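Local coordinates for high affinity transport system protein p37 (Mycoplasma hyorhinis, PDB 3EKI) that binds thiamine diphosphate outside the cell as the lipoprotein component of a high-affinity transport system, at residues D169-N179 / M332-P340; R216-T227 / L299-G310. All blocks are in the same frame, centred on the assembly; numbering follows the deposited sequence.

Interaction 1. Residues D169-N179 / M332-P340; sequences DPLVKIAKEIN and MEALIVTNP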
# COMPACT_ATOMS: atom_id res chain seq x y z
N ASP A 169 16.02 1.97 -18.20
CA ASP A 169 15.06 1.06 -17.58
C ASP A 169 13.83 1.86 -17.16
O ASP A 169 14.02 2.91 -16.54
CB ASP A 169 15.76 0.36 -16.41
CG ASP A 169 14.92 -0.73 -15.77
OD1 ASP A 169 13.87 -0.33 -15.21
OD2 ASP A 169 15.29 -1.92 -15.81
N PRO A 170 12.62 1.40 -17.45
CA PRO A 170 11.43 2.17 -17.09
C PRO A 170 11.32 2.43 -15.59
O PRO A 170 10.82 3.48 -15.19
CB PRO A 170 10.27 1.29 -17.54
CG PRO A 170 10.84 -0.04 -17.83
CD PRO A 170 12.30 0.13 -18.13
N LEU A 171 11.80 1.52 -14.77
CA LEU A 171 11.71 1.68 -13.31
C LEU A 171 12.73 2.71 -12.81
O LEU A 171 12.55 3.39 -11.80
CB LEU A 171 11.89 0.33 -12.62
CG LEU A 171 10.90 -0.77 -13.04
CD1 LEU A 171 11.06 -1.96 -12.10
CD2 LEU A 171 9.48 -0.24 -13.08
N VAL A 172 13.84 2.80 -13.54
CA VAL A 172 14.86 3.80 -13.23
C VAL A 172 14.38 5.16 -13.67
O VAL A 172 14.62 6.16 -12.97
CB VAL A 172 16.21 3.44 -13.87
CG1 VAL A 172 17.20 4.57 -13.65
CG2 VAL A 172 16.72 2.15 -13.27
N LYS A 173 13.69 5.23 -14.79
CA LYS A 173 13.12 6.50 -15.26
C LYS A 173 12.11 7.04 -14.25
O LYS A 173 12.07 8.25 -13.97
CB LYS A 173 12.50 6.30 -16.64
CG LYS A 173 13.55 5.99 -17.71
CD LYS A 173 12.87 5.96 -19.08
CE LYS A 173 12.93 4.59 -19.71
NZ LYS A 173 11.81 4.36 -20.66
N ILE A 174 11.28 6.18 -13.68
CA ILE A 174 10.36 6.71 -12.64
C ILE A 174 11.12 7.24 -11.44
O ILE A 174 10.81 8.27 -10.83
CB ILE A 174 9.36 5.61 -12.21
CG1 ILE A 174 8.39 5.22 -13.33
CG2 ILE A 174 8.61 6.08 -10.98
CD1 ILE A 174 7.70 3.88 -13.17
N ALA A 175 12.19 6.54 -11.03
CA ALA A 175 13.02 7.00 -9.91
C ALA A 175 13.59 8.39 -10.21
O ALA A 175 13.67 9.25 -9.33
CB ALA A 175 14.10 6.00 -9.58
N LYS A 176 14.00 8.63 -11.45
CA LYS A 176 14.55 9.95 -11.76
C LYS A 176 13.46 11.01 -11.69
O LYS A 176 13.76 12.13 -11.26
CB LYS A 176 15.26 9.88 -13.12
CG LYS A 176 16.52 9.04 -13.02
CD LYS A 176 17.16 8.71 -14.35
CE LYS A 176 18.60 8.25 -14.18
NZ LYS A 176 19.57 9.36 -14.37
N GLU A 177 12.23 10.69 -12.04
CA GLU A 177 11.12 11.63 -11.91
C GLU A 177 10.80 11.90 -10.45
O GLU A 177 10.46 13.02 -10.04
CB GLU A 177 9.92 11.06 -12.65
CG GLU A 177 10.07 11.01 -14.17
CD GLU A 177 9.68 12.40 -14.68
OE1 GLU A 177 10.56 13.27 -14.76
OE2 GLU A 177 8.47 12.59 -14.95
N ILE A 178 10.90 10.89 -9.59
CA ILE A 178 10.74 11.07 -8.16
C ILE A 178 11.80 12.03 -7.62
O ILE A 178 11.53 12.91 -6.81
CB ILE A 178 10.78 9.72 -7.42
CG1 ILE A 178 9.55 8.87 -7.74
CG2 ILE A 178 10.96 9.89 -5.93
CD1 ILE A 178 9.61 7.45 -7.23
N ASN A 179 13.05 11.87 -8.09
CA ASN A 179 14.13 12.72 -7.60
C ASN A 179 13.95 14.17 -8.02
O ASN A 179 14.35 15.04 -7.23
CB ASN A 179 15.49 12.17 -8.10
CG ASN A 179 15.83 10.90 -7.33
OD1 ASN A 179 15.33 10.72 -6.22
ND2 ASN A 179 16.67 10.05 -7.89
N MET A 332 19.42 11.80 0.34
CA MET A 332 18.67 10.58 0.10
C MET A 332 17.94 10.69 -1.23
O MET A 332 17.28 11.71 -1.50
CB MET A 332 17.69 10.44 1.24
CG MET A 332 17.13 9.07 1.50
SD MET A 332 16.12 9.07 3.02
CE MET A 332 15.02 7.72 2.58
N GLU A 333 18.05 9.69 -2.09
CA GLU A 333 17.42 9.74 -3.39
C GLU A 333 16.93 8.37 -3.82
O GLU A 333 17.41 7.35 -3.31
CB GLU A 333 18.39 10.30 -4.44
CG GLU A 333 19.62 9.45 -4.66
CD GLU A 333 20.76 10.17 -5.36
OE1 GLU A 333 21.45 9.51 -6.17
OE2 GLU A 333 21.02 11.37 -5.16
N ALA A 334 16.00 8.37 -4.75
CA ALA A 334 15.49 7.14 -5.31
C ALA A 334 16.49 6.52 -6.28
O ALA A 334 17.03 7.21 -7.14
CB ALA A 334 14.17 7.41 -6.02
N LEU A 335 16.70 5.22 -6.14
CA LEU A 335 17.51 4.45 -7.08
C LEU A 335 16.69 3.80 -8.17
O LEU A 335 16.97 3.90 -9.37
CB LEU A 335 18.31 3.41 -6.29
CG LEU A 335 19.11 2.41 -7.14
CD1 LEU A 335 20.29 3.09 -7.77
CD2 LEU A 335 19.49 1.25 -6.24
N ILE A 336 15.61 3.11 -7.78
CA ILE A 336 14.77 2.40 -8.71
C ILE A 336 13.44 2.09 -8.00
O ILE A 336 13.47 1.98 -6.77
CB ILE A 336 15.42 1.11 -9.23
CG1 ILE A 336 14.74 0.48 -10.44
CG2 ILE A 336 15.59 0.10 -8.11
CD1 ILE A 336 15.57 -0.57 -11.15
N VAL A 337 12.36 2.01 -8.77
CA VAL A 337 11.11 1.52 -8.16
C VAL A 337 10.95 0.04 -8.48
O VAL A 337 11.82 -0.59 -9.11
CB VAL A 337 9.88 2.31 -8.58
CG1 VAL A 337 10.11 3.77 -8.14
CG2 VAL A 337 9.55 2.22 -10.05
N THR A 338 9.85 -0.57 -8.07
CA THR A 338 9.65 -1.99 -8.33
C THR A 338 8.56 -2.21 -9.38
O THR A 338 7.99 -1.29 -9.93
CB THR A 338 9.25 -2.76 -7.06
OG1 THR A 338 7.88 -2.43 -6.70
CG2 THR A 338 10.12 -2.41 -5.86
N ASN A 339 8.28 -3.49 -9.65
CA ASN A 339 7.17 -3.92 -10.47
C ASN A 339 5.88 -3.65 -9.67
O ASN A 339 5.95 -3.51 -8.46
CB ASN A 339 7.29 -5.39 -10.83
CG ASN A 339 8.50 -5.75 -11.67
OD1 ASN A 339 8.97 -4.94 -12.45
ND2 ASN A 339 8.98 -6.97 -11.48
N PRO A 340 4.78 -3.51 -10.40
CA PRO A 340 3.52 -3.12 -9.75
C PRO A 340 2.62 -4.27 -9.32
O PRO A 340 2.57 -5.30 -9.99
CB PRO A 340 2.88 -2.38 -10.91
CG PRO A 340 3.26 -3.18 -12.11
CD PRO A 340 4.66 -3.67 -11.84

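Interaction 2. Residues R216-T227 / L299-G310; sequences RGMIWIKGNDET and LDDFHIAFSEEG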
# COMPACT_ATOMS: atom_id res chain seq x y z
N ARG A 216 3.62 0.41 -6.14
CA ARG A 216 4.95 -0.17 -6.20
C ARG A 216 5.72 0.07 -4.91
O ARG A 216 5.35 0.89 -4.07
CB ARG A 216 5.79 0.47 -7.32
CG ARG A 216 5.15 0.47 -8.69
CD ARG A 216 6.08 1.22 -9.66
NE ARG A 216 5.35 1.48 -10.88
CZ ARG A 216 5.28 0.74 -11.96
NH1 ARG A 216 5.94 -0.42 -12.02
NH2 ARG A 216 4.55 1.18 -12.98
N GLY A 217 6.83 -0.63 -4.72
CA GLY A 217 7.84 -0.29 -3.76
C GLY A 217 8.93 0.55 -4.45
O GLY A 217 8.84 0.85 -5.64
N MET A 218 9.90 0.92 -3.63
CA MET A 218 11.03 1.68 -4.19
C MET A 218 12.26 1.43 -3.34
O MET A 218 12.16 1.07 -2.17
CB MET A 218 10.72 3.16 -4.25
CG MET A 218 10.56 3.85 -2.93
SD MET A 218 10.18 5.60 -3.10
CE MET A 218 11.73 6.22 -3.71
N ILE A 219 13.42 1.63 -3.94
CA ILE A 219 14.68 1.53 -3.24
C ILE A 219 15.34 2.92 -3.18
O ILE A 219 15.52 3.48 -4.26
CB ILE A 219 15.65 0.53 -3.91
CG1 ILE A 219 15.04 -0.88 -4.00
CG2 ILE A 219 17.00 0.51 -3.23
CD1 ILE A 219 15.83 -1.92 -4.73
N TRP A 220 15.64 3.34 -1.99
CA TRP A 220 16.35 4.57 -1.68
C TRP A 220 17.82 4.27 -1.42
O TRP A 220 18.17 3.23 -0.90
CB TRP A 220 15.82 5.21 -0.42
CG TRP A 220 14.41 5.68 -0.40
CD1 TRP A 220 13.31 4.95 0.00
CD2 TRP A 220 13.91 6.96 -0.79
NE1 TRP A 220 12.18 5.72 -0.11
CE2 TRP A 220 12.52 6.95 -0.59
CE3 TRP A 220 14.52 8.13 -1.28
CZ2 TRP A 220 11.71 8.05 -0.87
CZ3 TRP A 220 13.69 9.20 -1.55
CH2 TRP A 220 12.31 9.17 -1.35
N ILE A 221 18.65 5.28 -1.74
CA ILE A 221 20.05 5.32 -1.35
C ILE A 221 20.35 6.66 -0.69
O ILE A 221 19.68 7.65 -0.97
CB ILE A 221 20.97 5.03 -2.54
CG1 ILE A 221 20.87 6.03 -3.68
CG2 ILE A 221 20.70 3.59 -3.03
CD1 ILE A 221 21.93 5.84 -4.76
N LYS A 222 21.34 6.61 0.21
CA LYS A 222 21.69 7.81 0.97
C LYS A 222 23.20 7.87 1.17
O LYS A 222 23.78 6.82 1.43
CB LYS A 222 21.01 7.81 2.33
CG LYS A 222 21.43 8.91 3.26
CD LYS A 222 21.84 8.56 4.64
CE LYS A 222 22.44 7.21 4.94
NZ LYS A 222 22.81 7.03 6.34
N GLY A 223 23.78 9.05 1.07
CA GLY A 223 25.16 9.21 1.48
C GLY A 223 25.68 10.58 1.11
O GLY A 223 24.93 11.36 0.53
N ASN A 224 26.95 10.81 1.42
CA ASN A 224 27.65 11.92 0.78
C ASN A 224 27.94 11.58 -0.68
O ASN A 224 27.65 10.49 -1.18
CB ASN A 224 28.92 12.21 1.56
CG ASN A 224 29.91 11.08 1.58
OD1 ASN A 224 29.94 10.18 0.75
ND2 ASN A 224 30.82 11.13 2.56
N ASP A 225 28.51 12.56 -1.41
CA ASP A 225 28.72 12.36 -2.82
C ASP A 225 29.56 11.13 -3.17
O ASP A 225 29.24 10.40 -4.12
CB ASP A 225 29.45 13.57 -3.40
CG ASP A 225 28.61 14.83 -3.34
OD1 ASP A 225 27.38 14.70 -3.19
OD2 ASP A 225 29.21 15.91 -3.49
N GLU A 226 30.63 10.92 -2.41
CA GLU A 226 31.52 9.79 -2.70
C GLU A 226 30.79 8.47 -2.45
O GLU A 226 30.90 7.56 -3.26
CB GLU A 226 32.78 9.93 -1.86
CG GLU A 226 33.48 8.72 -1.33
CD GLU A 226 34.94 9.03 -0.99
OE1 GLU A 226 35.21 9.30 0.19
OE2 GLU A 226 35.78 9.01 -1.92
N THR A 227 30.04 8.41 -1.35
CA THR A 227 29.29 7.17 -1.01
C THR A 227 28.21 6.90 -2.03
O THR A 227 27.98 5.78 -2.49
CB THR A 227 28.73 7.30 0.41
OG1 THR A 227 29.83 7.33 1.34
CG2 THR A 227 27.87 6.09 0.77
N LEU A 299 20.96 6.85 10.42
CA LEU A 299 21.76 5.66 10.68
C LEU A 299 23.04 5.65 9.86
O LEU A 299 22.97 5.47 8.64
CB LEU A 299 20.92 4.43 10.33
CG LEU A 299 19.60 4.38 11.12
CD1 LEU A 299 18.67 3.34 10.50
CD2 LEU A 299 19.87 4.10 12.58
N ASP A 300 24.19 5.83 10.51
CA ASP A 300 25.39 6.03 9.70
C ASP A 300 25.87 4.76 9.02
O ASP A 300 26.63 4.86 8.04
CB ASP A 300 26.46 6.66 10.61
CG ASP A 300 26.04 8.07 10.98
OD1 ASP A 300 25.12 8.64 10.35
OD2 ASP A 300 26.63 8.63 11.92
N ASP A 301 25.44 3.59 9.48
CA ASP A 301 25.93 2.34 8.91
C ASP A 301 24.98 1.70 7.90
O ASP A 301 25.19 0.58 7.44
CB ASP A 301 26.18 1.34 10.04
CG ASP A 301 27.24 1.70 11.06
OD1 ASP A 301 28.16 2.48 10.75
OD2 ASP A 301 27.15 1.17 12.18
N PHE A 302 23.93 2.42 7.53
CA PHE A 302 22.94 2.02 6.56
C PHE A 302 22.78 3.08 5.47
O PHE A 302 22.66 4.28 5.79
CB PHE A 302 21.59 1.71 7.24
CG PHE A 302 21.80 0.43 8.07
CD1 PHE A 302 21.55 -0.79 7.51
CD2 PHE A 302 22.27 0.53 9.36
CE1 PHE A 302 21.80 -1.94 8.24
CE2 PHE A 302 22.54 -0.60 10.10
CZ PHE A 302 22.32 -1.82 9.50
N HIS A 303 22.76 2.64 4.21
CA HIS A 303 22.66 3.56 3.08
C HIS A 303 21.65 3.18 2.01
O HIS A 303 21.52 3.89 1.02
CB HIS A 303 24.04 3.69 2.39
CG HIS A 303 25.10 4.15 3.34
ND1 HIS A 303 25.78 3.29 4.16
CD2 HIS A 303 25.58 5.39 3.62
CE1 HIS A 303 26.66 3.97 4.90
NE2 HIS A 303 26.55 5.25 4.60
N ILE A 304 20.91 2.08 2.21
CA ILE A 304 19.88 1.64 1.29
C ILE A 304 18.60 1.40 2.08
O ILE A 304 18.72 0.93 3.21
CB ILE A 304 20.36 0.38 0.56
CG1 ILE A 304 21.66 0.63 -0.24
CG2 ILE A 304 19.28 -0.21 -0.33
CD1 ILE A 304 22.47 -0.63 -0.41
N ALA A 305 17.45 1.75 1.53
CA ALA A 305 16.21 1.47 2.24
C ALA A 305 15.06 1.15 1.29
O ALA A 305 14.98 1.66 0.17
CB ALA A 305 15.78 2.61 3.14
N PHE A 306 14.17 0.26 1.76
CA PHE A 306 12.97 -0.07 1.01
C PHE A 306 11.77 0.72 1.54
O PHE A 306 11.68 0.88 2.76
CB PHE A 306 12.67 -1.55 1.15
CG PHE A 306 13.74 -2.52 0.71
CD1 PHE A 306 14.78 -2.11 -0.12
CD2 PHE A 306 13.69 -3.85 1.12
CE1 PHE A 306 15.74 -3.03 -0.51
CE2 PHE A 306 14.66 -4.73 0.75
CZ PHE A 306 15.68 -4.33 -0.10
N SER A 307 10.90 1.14 0.62
CA SER A 307 9.63 1.72 1.07
C SER A 307 8.60 1.60 -0.02
O SER A 307 8.86 1.24 -1.16
CB SER A 307 9.79 3.19 1.46
OG SER A 307 9.83 3.98 0.28
N GLU A 308 7.36 1.95 0.37
CA GLU A 308 6.34 2.18 -0.64
C GLU A 308 6.79 3.29 -1.57
O GLU A 308 7.35 4.28 -1.10
CB GLU A 308 5.03 2.61 0.05
CG GLU A 308 4.55 1.75 1.18
CD GLU A 308 5.05 2.16 2.54
OE1 GLU A 308 4.33 1.86 3.53
OE2 GLU A 308 6.13 2.79 2.64
N GLU A 309 6.52 3.14 -2.85
CA GLU A 309 6.74 4.23 -3.79
C GLU A 309 6.03 5.48 -3.28
O GLU A 309 4.85 5.48 -2.95
CB GLU A 309 6.28 3.86 -5.18
CG GLU A 309 6.45 5.02 -6.17
CD GLU A 309 5.88 4.75 -7.54
OE1 GLU A 309 4.66 4.51 -7.67
OE2 GLU A 309 6.68 4.80 -8.49
N GLY A 310 6.75 6.59 -3.22
CA GLY A 310 6.17 7.87 -2.89
C GLY A 310 5.62 8.01 -1.49
O GLY A 310 4.73 8.85 -1.30
O HOH W 1 2.79 3.37 -6.03
O HOH W 2 23.79 9.10 7.82

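Interaction 1. Residues D169-N179 / M332-P340
N179 grips the backbone of A334 with both ends of its side-chain amide. OD1 of N179 accepts from N of A334 at 2.9 Å, in the carbonyl plane and on a lone pair. ND2 of N179 donates back to O of A334 at 3.0 Å, and that oxygen lies 14° out of the amide plane. Two bonds to one residue fix the rotation of the amide. CG of N179 stands anti to its own carbonyl carbon (chi1 -73°), which turns the amide toward A334.

The CB of A175 points at the strand and rests on the L335 peptide, 3.6 Å from O of L335. It also meets CB of A334. Small side chains at A175 and A334 are consistent with the close approach of the segment axes: helix 170-179 and strand 332-337 come within 6.0 Å, with 137° between their N-to-C directions.

V337 spreads its two branches over the helix. CG1 meets CD1 of I178 at 3.8 Å and CG2 of I174, while CG2 meets CD2 of L171. The V337 and I174 side chains meet nearly perpendicular. L171 puts CB against CG1 of I336 at 3.6 Å. CD1 of I336 reaches on to CG2 of V172. A weak bond from N of V337 to O of L171, 3.3 Å long, ties the two backbones here.

At the start of the helix, D169 is the N-cap, and its OD1 accepts from N of L171. Its OD2 is held by backbone N-H groups of V163, D164 and G165.

L335 and I336 form a classic bulge opposite I219 of the neighbouring strand. The whole is a helix packed on the edge strand of a mixed sheet, in a protein of the periplasmic-binding-protein clan.

Interaction 2. Residues R216-T227 / L299-G310
M218 and W220 pair with S307 and A305 on two neighbouring antiparallel strands of a mixed five-stranded sheet. Backbone bonds run both ways in each pair. N of W220 donates to O of A305 at 2.8 Å, almost straight at 175°. Just past the paired residues, N of E309 donates to O of R216 at one end and N of K222 to O of H303 at the other.

Apolar contacts lie on the face of I219, I221, I304 and F306. CG2 of I219 meets CG2 of I304 at 3.8 Å, the two side chains running alongside each other. On the other face, CE of M218 sits over the rim of the W220 ring. NE1 of W220 donates at the ring edge to OG of S307, 2.9 Å away. That hydroxyl in turn donates to O of E308.

Charged groups close both ends. R216 and E309 run side by side, but their charged atoms stay apart; NE of R216 pairs with D155 and NH1 donates to O of K160. Water 1 joins N of R216 to OE1 of E309. E308 touches thiamine diphosphate and pairs with K258.

K222 bends at chi2 and chi3 to carry its amine to the carbonyls of the L299-F302 turn. O of L296 and water 2 are further partners. NZ of K222 donates to O of L299 from above the carbonyl plane, and to O of F302 nearly end-on, both at 2.8 Å.

The two contacts share one sheet. Strand 217-223 of interaction 2 lies between strand 304-308 and strand 331-337 of interaction 1. L335 N to I219 O and E333 N to I221 O, both 2.8 Å, are probable hydrogen bonds joining the contacts. Nearer the R216 end, helix 170-184 also reaches interaction 2, with CG2 of I174 3.4 Å from OE2 of E309. The centres of interactions 1 and 2 are about 12 Å apart. Both segments of interaction 2 fall, in sequence, between the two segments of interaction 1. Interaction 2 enters the ligand pocket through E308, whose side chain is about 4 Å from thiamine diphosphate. In interaction 1, the side chain of T338 is about 9 Å from the bound thiamine diphosphate.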